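Local atomic coordinates of enoyl CoA hydratase/isomerase (Crotonase) (Legionella pneumophila subsp. pneumophila, PDB entry 3I47), a protein that probably hydrates the double bond of enoyl-CoA thioesters or shifts its position along the acyl chain. Residues K24-D29 / L54-K59; C121-A126 / L194-Q199; A215-N220 / E225-Y230. All blocks are in the same frame, centred on the assembly; numbering follows the deposited sequence. Where two conformers were deposited one is given.

Contact 1: residues K24-D29 / L54-K59; sequences KHNAFD and LKANGK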
loop_
_atom_site.group_PDB
_atom_site.type_symbol
_atom_site.label_atom_id
_atom_site.label_comp_id
_atom_site.label_asym_id
_atom_site.label_seq_id
_atom_site.Cartn_x
_atom_site.Cartn_y
_atom_site.Cartn_z
ATOM N N LYS A 24 5.066 -2.763 -21.373
ATOM C CA LYS A 24 3.609 -2.844 -21.251
ATOM C C LYS A 24 3.062 -1.869 -20.201
ATOM O O LYS A 24 1.877 -1.914 -19.868
ATOM C CB LYS A 24 3.186 -4.275 -20.897
ATOM C CG LYS A 24 3.587 -5.333 -21.930
ATOM C CD LYS A 24 2.450 -5.653 -22.869
ATOM C CE LYS A 24 2.871 -6.681 -23.920
ATOM N NZ LYS A 24 3.370 -7.963 -23.324
ATOM N N HIS A 25 3.925 -0.989 -19.692
ATOM C CA HIS A 25 3.530 0.014 -18.682
ATOM C C HIS A 25 2.861 -0.608 -17.459
ATOM O O HIS A 25 1.936 -0.017 -16.865
ATOM C CB HIS A 25 2.612 1.079 -19.300
ATOM C CG HIS A 25 3.245 1.849 -20.414
ATOM N ND1 HIS A 25 2.529 2.315 -21.495
ATOM C CD2 HIS A 25 4.524 2.238 -20.613
ATOM C CE1 HIS A 25 3.343 2.957 -22.315
ATOM N NE2 HIS A 25 4.559 2.926 -21.801
ATOM N N ASN A 26 3.336 -1.793 -17.074
ATOM C CA ASN A 26 2.826 -2.485 -15.887
ATOM C C ASN A 26 1.324 -2.712 -15.904
ATOM O O ASN A 26 0.673 -2.731 -14.859
ATOM C CB ASN A 26 3.286 -1.766 -14.603
ATOM C CG ASN A 26 4.769 -1.830 -14.443
ATOM O OD1 ASN A 26 5.368 -2.897 -14.653
ATOM N ND2 ASN A 26 5.389 -0.705 -14.079
ATOM N N ALA A 27 0.790 -2.942 -17.102
ATOM C CA ALA A 27 -0.633 -3.236 -17.238
ATOM C C ALA A 27 -0.938 -4.564 -16.553
ATOM O O ALA A 27 -0.193 -5.543 -16.708
ATOM C CB ALA A 27 -1.034 -3.259 -18.704
ATOM N N PHE A 28 -2.021 -4.588 -15.785
ATOM C CA PHE A 28 -2.341 -5.723 -14.910
ATOM C C PHE A 28 -2.916 -6.936 -15.636
ATOM O O PHE A 28 -3.717 -6.814 -16.577
ATOM C CB PHE A 28 -3.364 -5.289 -13.842
ATOM C CG PHE A 28 -2.769 -4.579 -12.636
ATOM C CD1 PHE A 28 -1.456 -4.102 -12.629
ATOM C CD2 PHE A 28 -3.566 -4.371 -11.513
ATOM C CE1 PHE A 28 -0.935 -3.425 -11.491
ATOM C CE2 PHE A 28 -3.055 -3.717 -10.384
ATOM C CZ PHE A 28 -1.752 -3.248 -10.378
ATOM N N ASP A 29 -2.500 -8.117 -15.195
ATOM C CA ASP A 29 -3.220 -9.358 -15.503
ATOM C C ASP A 29 -3.089 -10.304 -14.309
ATOM O O ASP A 29 -2.419 -9.964 -13.320
ATOM C CB ASP A 29 -2.762 -9.996 -16.834
ATOM C CG ASP A 29 -1.299 -10.422 -16.835
ATOM O OD1 ASP A 29 -0.773 -10.838 -15.783
ATOM O OD2 ASP A 29 -0.681 -10.391 -17.923
ATOM N N LEU A 54 5.864 -1.150 -2.421
ATOM C CA LEU A 54 5.454 -1.514 -3.784
ATOM C C LEU A 54 5.765 -0.345 -4.702
ATOM O O LEU A 54 5.269 0.764 -4.493
ATOM C CB LEU A 54 3.945 -1.801 -3.844
ATOM C CG LEU A 54 3.310 -2.739 -2.804
ATOM C CD1 LEU A 54 1.802 -2.902 -3.080
ATOM C CD2 LEU A 54 4.015 -4.108 -2.741
ATOM N N LYS A 55 6.586 -0.589 -5.720
ATOM C CA LYS A 55 6.974 0.460 -6.654
ATOM C C LYS A 55 7.038 -0.097 -8.055
ATOM O O LYS A 55 6.671 -1.250 -8.271
ATOM C CB LYS A 55 8.302 1.117 -6.242
ATOM C CG LYS A 55 9.546 0.199 -6.229
ATOM C CD LYS A 55 10.766 0.983 -5.727
ATOM C CE LYS A 55 12.023 0.143 -5.699
ATOM N NZ LYS A 55 12.519 -0.122 -7.090
ATOM N N ALA A 56 7.486 0.724 -8.995
ATOM C CA ALA A 56 7.429 0.349 -10.407
ATOM C C ALA A 56 8.568 0.988 -11.178
ATOM O O ALA A 56 9.007 2.092 -10.856
ATOM C CB ALA A 56 6.085 0.757 -11.018
ATOM N N ASN A 57 9.033 0.274 -12.199
ATOM C CA ASN A 57 9.948 0.838 -13.186
ATOM C C ASN A 57 9.184 1.288 -14.426
ATOM O O ASN A 57 7.998 0.988 -14.583
ATOM C CB ASN A 57 11.013 -0.191 -13.575
ATOM C CG ASN A 57 12.032 -0.425 -12.473
ATOM O OD1 ASN A 57 12.297 0.455 -11.647
ATOM N ND2 ASN A 57 12.615 -1.627 -12.448
ATOM N N GLY A 58 9.869 2.026 -15.295
ATOM C CA GLY A 58 9.257 2.539 -16.515
ATOM C C GLY A 58 8.465 3.817 -16.281
ATOM O O GLY A 58 8.581 4.456 -15.231
ATOM N N LYS A 59 7.668 4.185 -17.278
ATOM C CA LYS A 59 6.946 5.461 -17.274
ATOM C C LYS A 59 5.812 5.509 -16.255
ATOM O O LYS A 59 5.527 6.573 -15.692
ATOM C CB LYS A 59 6.374 5.761 -18.665
ATOM C CG LYS A 59 7.419 5.889 -19.762
ATOM C CD LYS A 59 6.763 6.223 -21.102
ATOM C CE LYS A 59 7.786 6.342 -22.228
ATOM N NZ LYS A 59 8.924 7.228 -21.843
#
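Asn26 and His25, in the loop between strand 14-19 and helix 30-45 of this crotonase-family fold, reach across to the end of the sheet strand 51-56 and the turn after it. Asn26 carries the contact. Its CB points at the strand, and its CG lies anti to the carbonyl carbon (chi1 -65°), which sends the amide toward Ala56 and Asn57. The two ends of that amide have different tasks: OD1 accepts the backbone N-H of Arg21, while ND2 rests against the Ala56 methyl CB at 3.5 Å. The same ND2 gives a weak, bent hydrogen bond to Asn57 O (3.2 Å, N-H...O 130°) and another hydrogen bond to the carbonyl of His60. One buried amide is thus held at both ends, tying the start of the loop, at Arg21, to the segment that follows the strand. Asn57 turns its own amide away, its ND2 bonding Asn20. Nearer the surface the contact is looser. The imidazole of His25 packs edge-to-face with His60, and Lys59 passes it with its aliphatic chain and not its ammonium: His25 NE2 lies 4.0 Å from Lys59 CD but 6.1 Å from Lys59 NZ.

Contact 2: residues C121-A126 / L194-Q199; sequences CDIAIA and LKYASQ
Tyr196 projects from helix 189-201 toward strand 123-127 and meets Ile123 and Ile125, two residues apart on the face of the sheet that this helix covers. The three side chains make a helix-on-sheet contact of the crotonase fold. The tyrosine ring stands anti to the backbone N (chi1 -176°), which carries it out from the helix to the strand. Ile123 comes from the opposite direction and meets the ring at its edge, near the ring plane: Ile123 CD1 is 3.9 Å from Tyr196 CE2 and 4.1 Å from Tyr196 OH, and the second branch, Ile123 CG2, is 4.1 Å from Tyr196 CE2. Ile125 runs at a slant to the tyrosine and uses just its CD1, 4.0 Å from Tyr196 CD2, closer to the root of the ring. Both isoleucines point their CB at the helix, and with CG1 anti to the carbonyl carbon (chi1 -61°) and the outer bond extended, CD1 is the atom that leads. Around them, His182 meets the tyrosine edge-to-face, Ile200 touches Ile123, and Leu189, Phe192 and Thr193 close over Ile125. Within this contact there is neither a hydrogen bond nor a charge pair; the phenol oxygen is hydrogen-bonded elsewhere. Strand and helix are therefore joined here by dispersion and the burial of hydrocarbon, with the aromatic ring offering carbon to both isoleucines.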
loop_
_atom_site.group_PDB
_atom_site.type_symbol
_atom_site.label_atom_id
_atom_site.label_comp_id
_atom_site.label_asym_id
_atom_site.label_seq_id
_atom_site.Cartn_x
_atom_site.Cartn_y
_atom_site.Cartn_z
ATOM N N CYS A 121 -2.379 0.104 0.522
ATOM C CA CYS A 121 -1.176 0.335 1.331
ATOM C C CYS A 121 -1.472 1.351 2.434
ATOM O O CYS A 121 -2.385 2.167 2.309
ATOM C CB CYS A 121 -0.030 0.842 0.462
ATOM S SG CYS A 121 0.664 -0.447 -0.612
ATOM N N ASP A 122 -0.683 1.311 3.502
ATOM C CA ASP A 122 -0.861 2.292 4.587
ATOM C C ASP A 122 -0.573 3.708 4.096
ATOM O O ASP A 122 -1.247 4.666 4.491
ATOM C CB ASP A 122 0.087 2.037 5.758
ATOM C CG ASP A 122 -0.143 0.715 6.442
ATOM O OD1 ASP A 122 -1.310 0.310 6.649
ATOM O OD2 ASP A 122 0.880 0.101 6.800
ATOM N N ILE A 123 0.459 3.824 3.267
ATOM C CA ILE A 123 1.008 5.112 2.864
ATOM C C ILE A 123 1.245 5.068 1.364
ATOM O O ILE A 123 1.723 4.059 0.851
ATOM C CB ILE A 123 2.360 5.397 3.553
ATOM C CG1 ILE A 123 2.203 5.453 5.081
ATOM C CG2 ILE A 123 2.990 6.690 3.016
ATOM C CD1 ILE A 123 3.539 5.226 5.827
ATOM N N ALA A 124 0.906 6.148 0.666
ATOM C CA ALA A 124 1.245 6.262 -0.745
ATOM C C ALA A 124 1.987 7.571 -0.982
ATOM O O ALA A 124 1.630 8.621 -0.426
ATOM C CB ALA A 124 -0.013 6.138 -1.650
ATOM N N ILE A 125 3.051 7.479 -1.776
ATOM C CA ILE A 125 3.916 8.594 -2.106
ATOM C C ILE A 125 3.855 8.731 -3.619
ATOM O O ILE A 125 4.090 7.747 -4.335
ATOM C CB ILE A 125 5.374 8.289 -1.688
ATOM C CG1 ILE A 125 5.482 8.052 -0.167
ATOM C CG2 ILE A 125 6.309 9.438 -2.132
ATOM C CD1 ILE A 125 6.839 7.464 0.290
ATOM N N ALA A 126 3.523 9.924 -4.108
ATOM C CA ALA A 126 3.408 10.156 -5.546
ATOM C C ALA A 126 4.413 11.189 -6.019
ATOM O O ALA A 126 4.730 12.141 -5.285
ATOM C CB ALA A 126 2.001 10.604 -5.889
ATOM N N LEU A 194 12.897 5.623 -0.409
ATOM C CA LEU A 194 13.838 4.757 0.305
ATOM C C LEU A 194 14.222 5.329 1.670
ATOM O O LEU A 194 14.285 4.605 2.666
ATOM C CB LEU A 194 15.097 4.506 -0.523
ATOM C CG LEU A 194 14.926 3.693 -1.803
ATOM C CD1 LEU A 194 16.274 3.551 -2.502
ATOM C CD2 LEU A 194 14.319 2.321 -1.513
ATOM N N LYS A 195 14.441 6.637 1.721
ATOM C CA LYS A 195 14.796 7.288 2.978
ATOM C C LYS A 195 13.646 7.267 3.970
ATOM O O LYS A 195 13.849 7.042 5.168
ATOM C CB LYS A 195 15.255 8.720 2.733
ATOM C CG LYS A 195 16.643 8.784 2.150
ATOM C CD LYS A 195 17.299 10.095 2.464
ATOM C CE LYS A 195 18.671 10.145 1.851
ATOM N NZ LYS A 195 19.205 11.525 1.902
ATOM N N TYR A 196 12.435 7.491 3.465
ATOM C CA TYR A 196 11.253 7.538 4.307
ATOM C C TYR A 196 10.955 6.150 4.872
ATOM O O TYR A 196 10.646 6.013 6.063
ATOM C CB TYR A 196 10.082 8.093 3.492
ATOM C CG TYR A 196 8.799 8.295 4.254
ATOM C CD1 TYR A 196 8.611 9.422 5.052
ATOM C CD2 TYR A 196 7.763 7.382 4.157
ATOM C CE1 TYR A 196 7.419 9.622 5.749
ATOM C CE2 TYR A 196 6.563 7.569 4.849
ATOM C CZ TYR A 196 6.402 8.699 5.637
ATOM O OH TYR A 196 5.223 8.901 6.313
ATOM N N ALA A 197 11.078 5.127 4.021
ATOM C CA ALA A 197 10.871 3.745 4.452
ATOM C C ALA A 197 11.936 3.347 5.471
ATOM O O ALA A 197 11.609 2.730 6.473
ATOM C CB ALA A 197 10.869 2.785 3.251
ATOM N N SER A 198 13.186 3.742 5.220
ATOM C CA SER A 198 14.278 3.437 6.150
ATOM C C SER A 198 14.015 4.062 7.514
ATOM O O SER A 198 14.233 3.420 8.552
ATOM C CB SER A 198 15.629 3.885 5.592
ATOM O OG SER A 198 16.006 3.074 4.495
ATOM N N GLN A 199 13.517 5.297 7.527
ATOM C CA GLN A 199 13.182 5.970 8.791
ATOM C C GLN A 199 12.147 5.209 9.620
ATOM O O GLN A 199 12.309 5.052 10.835
ATOM C CB GLN A 199 12.751 7.412 8.542
ATOM C CG GLN A 199 13.933 8.311 8.202
ATOM C CD GLN A 199 13.543 9.560 7.428
ATOM O OE1 GLN A 199 12.363 9.808 7.155
ATOM N NE2 GLN A 199 14.548 10.359 7.063
#

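Contact 3: residues A215-N220 / E225-Y230; sequences AQYVAN and EELVRY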
loop_
_atom_site.group_PDB
_atom_site.type_symbol
_atom_site.label_atom_id
_atom_site.label_comp_id
_atom_site.label_asym_id
_atom_site.label_seq_id
_atom_site.Cartn_x
_atom_site.Cartn_y
_atom_site.Cartn_z
ATOM N N ALA A 215 -4.219 2.132 15.883
ATOM C CA ALA A 215 -5.002 3.041 15.042
ATOM C C ALA A 215 -6.198 2.310 14.441
ATOM O O ALA A 215 -7.309 2.827 14.430
ATOM C CB ALA A 215 -4.143 3.659 13.949
ATOM N N GLN A 216 -5.955 1.092 13.962
ATOM C CA GLN A 216 -7.002 0.261 13.391
ATOM C C GLN A 216 -8.090 -0.073 14.414
ATOM O O GLN A 216 -9.280 -0.058 14.091
ATOM C CB GLN A 216 -6.384 -1.021 12.831
ATOM C CG GLN A 216 -5.485 -0.777 11.607
ATOM C CD GLN A 216 -4.624 -1.983 11.220
ATOM O OE1 GLN A 216 -4.221 -2.797 12.068
ATOM N NE2 GLN A 216 -4.319 -2.086 9.935
ATOM N N TYR A 217 -7.677 -0.340 15.650
ATOM C CA TYR A 217 -8.581 -0.765 16.711
ATOM C C TYR A 217 -9.478 0.373 17.196
ATOM O O TYR A 217 -10.694 0.201 17.348
ATOM C CB TYR A 217 -7.794 -1.345 17.887
ATOM C CG TYR A 217 -8.661 -1.752 19.058
ATOM C CD1 TYR A 217 -9.335 -2.972 19.061
ATOM C CD2 TYR A 217 -8.814 -0.913 20.162
ATOM C CE1 TYR A 217 -10.135 -3.352 20.139
ATOM C CE2 TYR A 217 -9.609 -1.279 21.236
ATOM C CZ TYR A 217 -10.265 -2.503 21.221
ATOM O OH TYR A 217 -11.054 -2.868 22.290
ATOM N N VAL A 218 -8.890 1.540 17.436
ATOM C CA VAL A 218 -9.676 2.632 18.002
ATOM C C VAL A 218 -10.637 3.249 16.982
ATOM O O VAL A 218 -11.664 3.812 17.356
ATOM C CB VAL A 218 -8.798 3.728 18.693
ATOM C CG1 VAL A 218 -7.916 3.099 19.775
ATOM C CG2 VAL A 218 -7.969 4.515 17.683
ATOM N N ALA A 219 -10.310 3.124 15.695
ATOM C CA ALA A 219 -11.121 3.732 14.646
ATOM C C ALA A 219 -12.593 3.344 14.777
ATOM O O ALA A 219 -12.924 2.171 14.967
ATOM C CB ALA A 219 -10.577 3.369 13.265
ATOM N N ASN A 220 -13.464 4.348 14.718
ATOM C CA ASN A 220 -14.922 4.130 14.765
ATOM C C ASN A 220 -15.456 3.429 16.034
ATOM O O ASN A 220 -16.570 2.895 16.029
ATOM C CB ASN A 220 -15.404 3.378 13.504
ATOM C CG ASN A 220 -14.705 3.846 12.227
ATOM O OD1 ASN A 220 -14.001 3.070 11.568
ATOM N ND2 ASN A 220 -14.883 5.119 11.884
ATOM N N GLU A 225 -15.513 5.382 28.779
ATOM C CA GLU A 225 -14.598 5.036 29.866
ATOM C C GLU A 225 -13.918 3.690 29.638
ATOM O O GLU A 225 -12.740 3.539 29.951
ATOM C CB GLU A 225 -15.293 5.113 31.230
ATOM C CG GLU A 225 -15.729 6.544 31.564
ATOM C CD GLU A 225 -15.852 6.813 33.048
ATOM O OE1 GLU A 225 -16.711 6.181 33.708
ATOM O OE2 GLU A 225 -15.096 7.681 33.552
ATOM N N GLU A 226 -14.649 2.727 29.075
ATOM C CA GLU A 226 -14.055 1.445 28.679
ATOM C C GLU A 226 -12.835 1.630 27.765
ATOM O O GLU A 226 -11.779 1.033 28.003
ATOM C CB GLU A 226 -15.101 0.540 28.005
ATOM C CG GLU A 226 -14.597 -0.859 27.657
ATOM C CD GLU A 226 -15.695 -1.762 27.100
ATOM O OE1 GLU A 226 -16.002 -1.666 25.892
ATOM O OE2 GLU A 226 -16.241 -2.575 27.874
ATOM N N LEU A 227 -12.980 2.452 26.726
ATOM C CA LEU A 227 -11.894 2.668 25.777
ATOM C C LEU A 227 -10.720 3.404 26.422
ATOM O O LEU A 227 -9.555 3.071 26.162
ATOM C CB LEU A 227 -12.376 3.414 24.522
ATOM C CG LEU A 227 -11.341 3.498 23.388
ATOM C CD1 LEU A 227 -11.034 2.120 22.814
ATOM C CD2 LEU A 227 -11.821 4.437 22.285
ATOM N N VAL A 228 -11.027 4.393 27.261
ATOM C CA VAL A 228 -9.980 5.127 27.984
ATOM C C VAL A 228 -9.126 4.154 28.820
ATOM O O VAL A 228 -7.893 4.164 28.723
ATOM C CB VAL A 228 -10.568 6.246 28.874
ATOM C CG1 VAL A 228 -9.460 6.940 29.679
ATOM C CG2 VAL A 228 -11.314 7.264 28.020
ATOM N N ARG A 229 -9.790 3.295 29.595
ATOM C CA ARG A 229 -9.096 2.308 30.426
ATOM C C ARG A 229 -8.273 1.346 29.574
ATOM O O ARG A 229 -7.137 1.016 29.919
ATOM C CB ARG A 229 -10.091 1.522 31.292
ATOM C CG ARG A 229 -10.773 2.347 32.372
ATOM C CD ARG A 229 -11.549 1.462 33.353
ATOM N NE ARG A 229 -12.546 0.618 32.696
ATOM C CZ ARG A 229 -13.828 0.944 32.545
ATOM N NH1 ARG A 229 -14.278 2.105 32.994
ATOM N NH2 ARG A 229 -14.661 0.108 31.941
ATOM N N TYR A 230 -8.849 0.901 28.455
ATOM C CA TYR A 230 -8.128 0.010 27.537
ATOM C C TYR A 230 -6.838 0.678 27.050
ATOM O O TYR A 230 -5.767 0.060 27.074
ATOM C CB TYR A 230 -9.006 -0.436 26.347
ATOM C CG TYR A 230 -8.215 -1.070 25.206
ATOM C CD1 TYR A 230 -7.624 -0.279 24.215
ATOM C CD2 TYR A 230 -8.045 -2.449 25.131
ATOM C CE1 TYR A 230 -6.877 -0.845 23.179
ATOM C CE2 TYR A 230 -7.306 -3.033 24.089
ATOM C CZ TYR A 230 -6.727 -2.221 23.122
ATOM O OH TYR A 230 -5.992 -2.770 22.089
#
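The rings of Tyr217 and Tyr230 form an offset stack between helix 205-218 and helix 225-240, centroids 4.5 Å apart and planes tilted by 30°. Over one face of the Tyr230 ring sits Tyr217 CE2, displaced toward the rim and 3.4 Å from Tyr230 CE1. In return, the hydroxyl of Tyr230 lies over one face of the Tyr217 ring, also toward the rim, with Tyr230 OH 3.9 Å from Tyr217 CD2. Both rings stand anti to their backbone N (chi1 177° and 166°), each swung out from its own helix to meet the other. Leu227, one turn before Tyr230, adds a methyl obliquely to the Tyr217 ring, CD1 to Tyr217 CE2 4.0 Å; the same CD1 has a looser approach to Val218 CG1 at 4.5 Å. A short connection joins the two helices into a helical hairpin, and Lys221 within it makes a cation-pi contact with Tyr217 and hydrogen-bonds the Tyr217 carbonyl. Across the hairpin no hydrogen bond or salt bridge forms between the two segments. The attraction is thus largely that of stacked rings and aliphatic carbon at a partly exposed surface, and the nearby lysine probably polarises the Tyr217 ring.

In the fold
Contacts 1 and 2 meet the same mixed sheet at different strands, 51-56 and 123-127, with strand 102-106 between them. Their centres are 18 Å apart, yet they touch: Leu54 CD1 packs on Cys121 SG at 3.7 Å. Contact 3 stands apart from the sheet, its centre about 24 Å from that of the chain, 39 Å from contact 1 and 26 Å from contact 2. Contacts 2 and 3 nevertheless come within about 5 Å at their nearest atoms without touching, and helix 189-201 is followed directly by helix 205-218. Contact 2 lies nearest the chain centre, about 9 Å from it; contact 1 sits about 15 Å out, at the end of a sheet strand, and contact 3 on an outlying helical hairpin.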